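Local coordinates for SusD superfamily protein (PDB 3JQ0) that is a SusD-type outer-membrane protein that probably binds glycans or other nutrients, at residues A[182-194]-A[206-220]. Residues are numbered along the deposited sequence; the frame is centred on the assembly and turned at random.
Sequences AAATQMLKGEAYL and DYTIAKNAFENVKKA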
loop_
_atom_site.group_PDB
_atom_site.type_symbol
_atom_site.label_atom_id
_atom_site.label_comp_id
_atom_site.label_asym_id
_atom_site.label_seq_id
_atom_site.Cartn_x
_atom_site.Cartn_y
_atom_site.Cartn_z
ATOM N N ALA A 182 9.684 15.184 5.648
ATOM C CA ALA A 182 10.982 14.559 5.816
ATOM C C ALA A 182 10.891 13.081 6.171
ATOM O O ALA A 182 11.687 12.266 5.685
ATOM C CB ALA A 182 11.814 15.297 6.856
ATOM N N ALA A 183 9.909 12.712 7.000
ATOM C CA ALA A 183 9.772 11.331 7.395
ATOM C C ALA A 183 9.278 10.487 6.218
ATOM O O ALA A 183 9.622 9.319 6.126
ATOM C CB ALA A 183 8.849 11.174 8.609
ATOM N N ALA A 184 8.483 11.060 5.324
ATOM C CA ALA A 184 8.069 10.355 4.117
ATOM C C ALA A 184 9.299 10.039 3.244
ATOM O O ALA A 184 9.477 8.925 2.722
ATOM C CB ALA A 184 7.029 11.131 3.320
ATOM N N THR A 185 10.190 11.029 3.070
ATOM C CA THR A 185 11.441 10.790 2.333
ATOM C C THR A 185 12.280 9.695 3.019
ATOM O O THR A 185 12.853 8.857 2.313
ATOM C CB THR A 185 12.249 12.076 2.161
ATOM O OG1 THR A 185 11.521 12.860 1.237
ATOM C CG2 THR A 185 13.651 11.791 1.605
ATOM N N GLN A 186 12.390 9.674 4.339
ATOM C CA GLN A 186 13.157 8.621 5.008
ATOM C C GLN A 186 12.532 7.229 4.834
ATOM O O GLN A 186 13.251 6.272 4.641
ATOM C CB GLN A 186 13.407 8.939 6.472
ATOM C CG GLN A 186 14.262 10.183 6.668
ATOM C CD GLN A 186 15.618 10.050 6.022
ATOM O OE1 GLN A 186 16.387 9.118 6.332
ATOM N NE2 GLN A 186 15.926 10.975 5.119
HETATM N N MSE A 187 11.188 7.140 4.844
HETATM C CA MSE A 187 10.524 5.876 4.548
HETATM C C MSE A 187 10.890 5.408 3.149
HETATM O O MSE A 187 11.252 4.241 2.933
HETATM C CB MSE A 187 8.997 6.029 4.648
HETATM C CG MSE A 187 8.412 5.972 6.047
HETATM SE SE MSE A 187 8.730 4.314 6.986
HETATM C CE MSE A 187 7.830 3.108 5.847
ATOM N N LEU A 188 10.758 6.278 2.161
ATOM C CA LEU A 188 11.051 5.932 0.781
ATOM C C LEU A 188 12.527 5.553 0.645
ATOM O O LEU A 188 12.875 4.601 -0.053
ATOM C CB LEU A 188 10.713 7.111 -0.117
ATOM C CG LEU A 188 11.148 6.958 -1.572
ATOM C CD1 LEU A 188 10.464 5.778 -2.254
ATOM C CD2 LEU A 188 10.878 8.267 -2.327
ATOM N N LYS A 189 13.394 6.280 1.323
ATOM C CA LYS A 189 14.836 5.961 1.311
ATOM C C LYS A 189 15.072 4.540 1.831
ATOM O O LYS A 189 15.830 3.759 1.244
ATOM C CB LYS A 189 15.580 6.990 2.138
ATOM C CG LYS A 189 17.105 6.801 2.101
ATOM C CD LYS A 189 17.842 7.886 2.843
ATOM C CE LYS A 189 19.336 7.787 2.701
ATOM N NZ LYS A 189 20.032 8.838 3.523
ATOM N N GLY A 190 14.433 4.192 2.940
ATOM C CA GLY A 190 14.577 2.850 3.465
ATOM C C GLY A 190 14.101 1.811 2.451
ATOM O O GLY A 190 14.784 0.785 2.218
ATOM N N GLU A 191 12.956 2.067 1.803
ATOM C CA GLU A 191 12.471 1.120 0.831
ATOM C C GLU A 191 13.428 0.984 -0.345
ATOM O O GLU A 191 13.684 -0.123 -0.846
ATOM C CB GLU A 191 11.089 1.518 0.285
ATOM C CG GLU A 191 10.008 1.564 1.341
ATOM C CD GLU A 191 8.633 1.620 0.711
ATOM O OE1 GLU A 191 8.343 2.503 -0.121
ATOM O OE2 GLU A 191 7.859 0.683 0.994
ATOM N N ALA A 192 13.933 2.104 -0.831
ATOM C CA ALA A 192 14.784 2.111 -2.015
ATOM C C ALA A 192 16.113 1.407 -1.752
ATOM O O ALA A 192 16.593 0.633 -2.600
ATOM C CB ALA A 192 15.050 3.547 -2.481
ATOM N N TYR A 193 16.711 1.623 -0.567
ATOM C CA TYR A 193 17.968 0.966 -0.259
ATOM C C TYR A 193 17.752 -0.503 0.101
ATOM O O TYR A 193 18.655 -1.319 -0.157
ATOM C CB TYR A 193 18.779 1.771 0.768
ATOM C CG TYR A 193 19.437 2.962 0.173
ATOM C CD1 TYR A 193 18.787 4.179 0.006
ATOM C CD2 TYR A 193 20.776 2.907 -0.220
ATOM C CE1 TYR A 193 19.424 5.261 -0.560
ATOM C CE2 TYR A 193 21.422 3.996 -0.773
ATOM C CZ TYR A 193 20.735 5.181 -0.952
ATOM O OH TYR A 193 21.364 6.286 -1.501
ATOM N N LEU A 194 16.608 -0.894 0.677
ATOM C CA LEU A 194 16.327 -2.325 0.759
ATOM C C LEU A 194 16.279 -2.962 -0.624
ATOM O O LEU A 194 16.850 -4.044 -0.849
ATOM C CB LEU A 194 14.991 -2.592 1.480
ATOM C CG LEU A 194 14.946 -2.505 2.986
ATOM C CD1 LEU A 194 13.516 -2.794 3.479
ATOM C CD2 LEU A 194 15.926 -3.489 3.631
ATOM N N ASP A 206 23.984 -1.248 1.720
ATOM C CA ASP A 206 22.660 -0.704 1.407
ATOM C C ASP A 206 21.645 -1.023 2.515
ATOM O O ASP A 206 20.832 -0.175 2.856
ATOM C CB ASP A 206 22.138 -1.216 0.078
ATOM C CG ASP A 206 22.721 -0.490 -1.126
ATOM O OD1 ASP A 206 23.415 0.545 -0.944
ATOM O OD2 ASP A 206 22.427 -0.956 -2.245
ATOM N N TYR A 207 21.690 -2.232 3.098
ATOM C CA TYR A 207 20.804 -2.556 4.235
ATOM C C TYR A 207 21.073 -1.648 5.421
ATOM O O TYR A 207 20.133 -1.243 6.121
ATOM C CB TYR A 207 20.973 -4.019 4.622
ATOM C CG TYR A 207 20.637 -5.030 3.543
ATOM C CD1 TYR A 207 19.683 -4.793 2.548
ATOM C CD2 TYR A 207 21.311 -6.243 3.508
ATOM C CE1 TYR A 207 19.366 -5.762 1.631
ATOM C CE2 TYR A 207 21.037 -7.227 2.567
ATOM C CZ TYR A 207 20.044 -6.967 1.640
ATOM O OH TYR A 207 19.673 -7.904 0.688
ATOM N N THR A 208 22.338 -1.296 5.653
ATOM C CA THR A 208 22.672 -0.361 6.721
ATOM C C THR A 208 22.084 1.019 6.478
ATOM O O THR A 208 21.498 1.641 7.356
ATOM C CB THR A 208 24.203 -0.295 6.935
ATOM O OG1 THR A 208 24.655 -1.572 7.356
ATOM C CG2 THR A 208 24.598 0.787 7.903
ATOM N N ILE A 209 22.207 1.521 5.243
ATOM C CA ILE A 209 21.569 2.796 4.887
ATOM C C ILE A 209 20.063 2.729 5.118
ATOM O O ILE A 209 19.459 3.650 5.647
ATOM C CB ILE A 209 21.942 3.223 3.439
ATOM C CG1 ILE A 209 23.457 3.509 3.369
ATOM C CG2 ILE A 209 21.137 4.422 3.008
ATOM C CD1 ILE A 209 23.983 3.559 1.966
ATOM N N ALA A 210 19.459 1.645 4.669
ATOM C CA ALA A 210 18.025 1.468 4.863
ATOM C C ALA A 210 17.631 1.478 6.334
ATOM O O ALA A 210 16.675 2.163 6.725
ATOM C CB ALA A 210 17.550 0.157 4.192
ATOM N N LYS A 211 18.337 0.686 7.138
ATOM C CA LYS A 211 18.083 0.622 8.575
ATOM C C LYS A 211 18.121 2.017 9.173
ATOM O O LYS A 211 17.256 2.424 9.935
ATOM C CB LYS A 211 19.113 -0.278 9.253
ATOM C CG LYS A 211 19.004 -0.299 10.769
ATOM C CD LYS A 211 20.010 -1.208 11.431
ATOM C CE LYS A 211 21.427 -0.830 11.192
ATOM N NZ LYS A 211 22.397 -1.460 12.143
ATOM N N ASN A 212 19.157 2.773 8.850
ATOM C CA ASN A 212 19.317 4.106 9.389
ATOM C C ASN A 212 18.203 5.062 8.962
ATOM O O ASN A 212 17.784 5.911 9.735
ATOM C CB ASN A 212 20.706 4.683 9.041
ATOM C CG ASN A 212 21.841 3.929 9.713
ATOM O OD1 ASN A 212 21.670 3.303 10.722
ATOM N ND2 ASN A 212 23.003 4.015 9.114
ATOM N N ALA A 213 17.740 4.905 7.724
ATOM C CA ALA A 213 16.622 5.694 7.226
ATOM C C ALA A 213 15.337 5.411 8.002
ATOM O O ALA A 213 14.630 6.331 8.448
ATOM C CB ALA A 213 16.416 5.477 5.725
ATOM N N PHE A 214 15.026 4.129 8.215
ATOM C CA PHE A 214 13.869 3.791 9.005
ATOM C C PHE A 214 13.973 4.292 10.430
ATOM O O PHE A 214 12.989 4.785 11.013
ATOM C CB PHE A 214 13.566 2.285 8.959
ATOM C CG PHE A 214 13.193 1.769 7.580
ATOM C CD1 PHE A 214 12.148 2.308 6.853
ATOM C CD2 PHE A 214 13.888 0.719 7.009
ATOM C CE1 PHE A 214 11.799 1.831 5.627
ATOM C CE2 PHE A 214 13.548 0.231 5.764
ATOM C CZ PHE A 214 12.502 0.779 5.078
ATOM N N GLU A 215 15.174 4.233 11.013
ATOM C CA GLU A 215 15.402 4.793 12.352
ATOM C C GLU A 215 15.127 6.290 12.358
ATOM O O GLU A 215 14.550 6.824 13.304
ATOM C CB GLU A 215 16.799 4.472 12.846
ATOM C CG GLU A 215 17.098 3.027 13.126
ATOM C CD GLU A 215 16.498 2.452 14.382
ATOM O OE1 GLU A 215 15.648 3.126 15.041
ATOM O OE2 GLU A 215 16.866 1.266 14.696
ATOM N N ASN A 216 15.535 6.961 11.293
ATOM C CA ASN A 216 15.314 8.418 11.207
ATOM C C ASN A 216 13.855 8.828 11.201
ATOM O O ASN A 216 13.509 9.902 11.655
ATOM C CB ASN A 216 15.984 9.022 10.000
ATOM C CG ASN A 216 17.447 9.194 10.148
ATOM O OD1 ASN A 216 18.017 9.180 11.239
ATOM N ND2 ASN A 216 18.087 9.363 8.995
ATOM N N VAL A 217 12.995 7.951 10.685
ATOM C CA VAL A 217 11.546 8.239 10.709
ATOM C C VAL A 217 11.049 8.543 12.122
ATOM O O VAL A 217 10.165 9.400 12.314
ATOM C CB VAL A 217 10.780 7.026 10.087
ATOM C CG1 VAL A 217 9.277 7.147 10.313
ATOM C CG2 VAL A 217 11.129 6.864 8.618
ATOM N N LYS A 218 11.667 7.905 13.112
ATOM C CA LYS A 218 11.325 8.100 14.502
ATOM C C LYS A 218 11.577 9.511 15.008
ATOM O O LYS A 218 11.074 9.884 16.075
ATOM C CB LYS A 218 12.063 7.095 15.376
ATOM C CG LYS A 218 11.824 5.622 15.013
ATOM C CD LYS A 218 12.618 4.703 15.909
ATOM C CE LYS A 218 12.351 3.264 15.702
ATOM N NZ LYS A 218 13.278 2.417 16.475
ATOM N N LYS A 219 12.338 10.306 14.261
ATOM C CA LYS A 219 12.544 11.737 14.594
ATOM C C LYS A 219 11.281 12.560 14.436
ATOM O O LYS A 219 11.178 13.668 14.982
ATOM C CB LYS A 219 13.618 12.348 13.696
ATOM C CG LYS A 219 15.013 11.817 13.955
ATOM C CD LYS A 219 16.011 12.316 12.924
ATOM C CE LYS A 219 17.471 11.871 13.172
ATOM N NZ LYS A 219 17.656 10.619 14.004
ATOM N N ALA A 220 10.333 12.088 13.632
ATOM C CA ALA A 220 9.072 12.765 13.503
ATOM C C ALA A 220 8.146 12.356 14.683
ATOM O O ALA A 220 8.391 11.393 15.415
ATOM C CB ALA A 220 8.443 12.450 12.158
HETATM O O HOH W 1 20.287 6.337 5.805
#
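Ile209 swings CG2 to the side of its carbonyl carbon, trans to N, and Tyr193 carries its ring beside its own N (chi1 -76°); together these torsions set the methyl over the centre of the ring, a CH-pi contact with Ile209 CG2 3.6 Å from the Tyr193 ring centroid. The two residues belong to a helical hairpin, consistent with the TPR-like helical pairs of SusD proteins: helices 182-199 and 204-217 run antiparallel, and the axes of segments 182-194 and 206-217 approach to 7.7 Å, with 160° between their directions. Asp206 OD1 meets the edge of the same ring, its carboxylate turned nearly perpendicular, while Asp206 OD2 bonds to Ser196 and Lys157 makes a cation-pi contact with Tyr193. Without the Tyr193 ring, as with an alanine here, Ile209 CG2 would probably lose its aromatic partner and a gap would open beside Asp206. At the close approach Gly190 CA lies 4.0 Å from Ala210 CA; lacking a side chain, Gly190 lets the Phe214 ring lie directly over its CA, which sits offset toward the rim. Phe214 enters as a knob among Met187, Gly190, Glu191 and Leu194. Leu194 CD1 and SE of Met187, here selenomethionine, touch the ring edge, the latter a Met-aromatic contact 4.0 Å from Phe214 CD1. Ala210 and Ala213 keep the backbones close, Ala213 CB reaching 3.4 Å from Gln186 O. Beyond Phe214, Met187 CG packs on Val217 CG2, and helix 364-377 contributes Cys367 against Met187 and Gln370 against Phe214. Toward the start of segment 182-194 the polar link is made by the buried Gln186, whose bend at chi2 turns the amide toward Asn216 and whose NE2 bonds to Glu164, also the salt-bridge partner of Lys189. Gln186 OE1 accepts from Asn216 ND2 at 3.2 Å, a nearly straight bond (173°) in the Asn216 amide plane but approaching from above the Gln186 carbonyl plane.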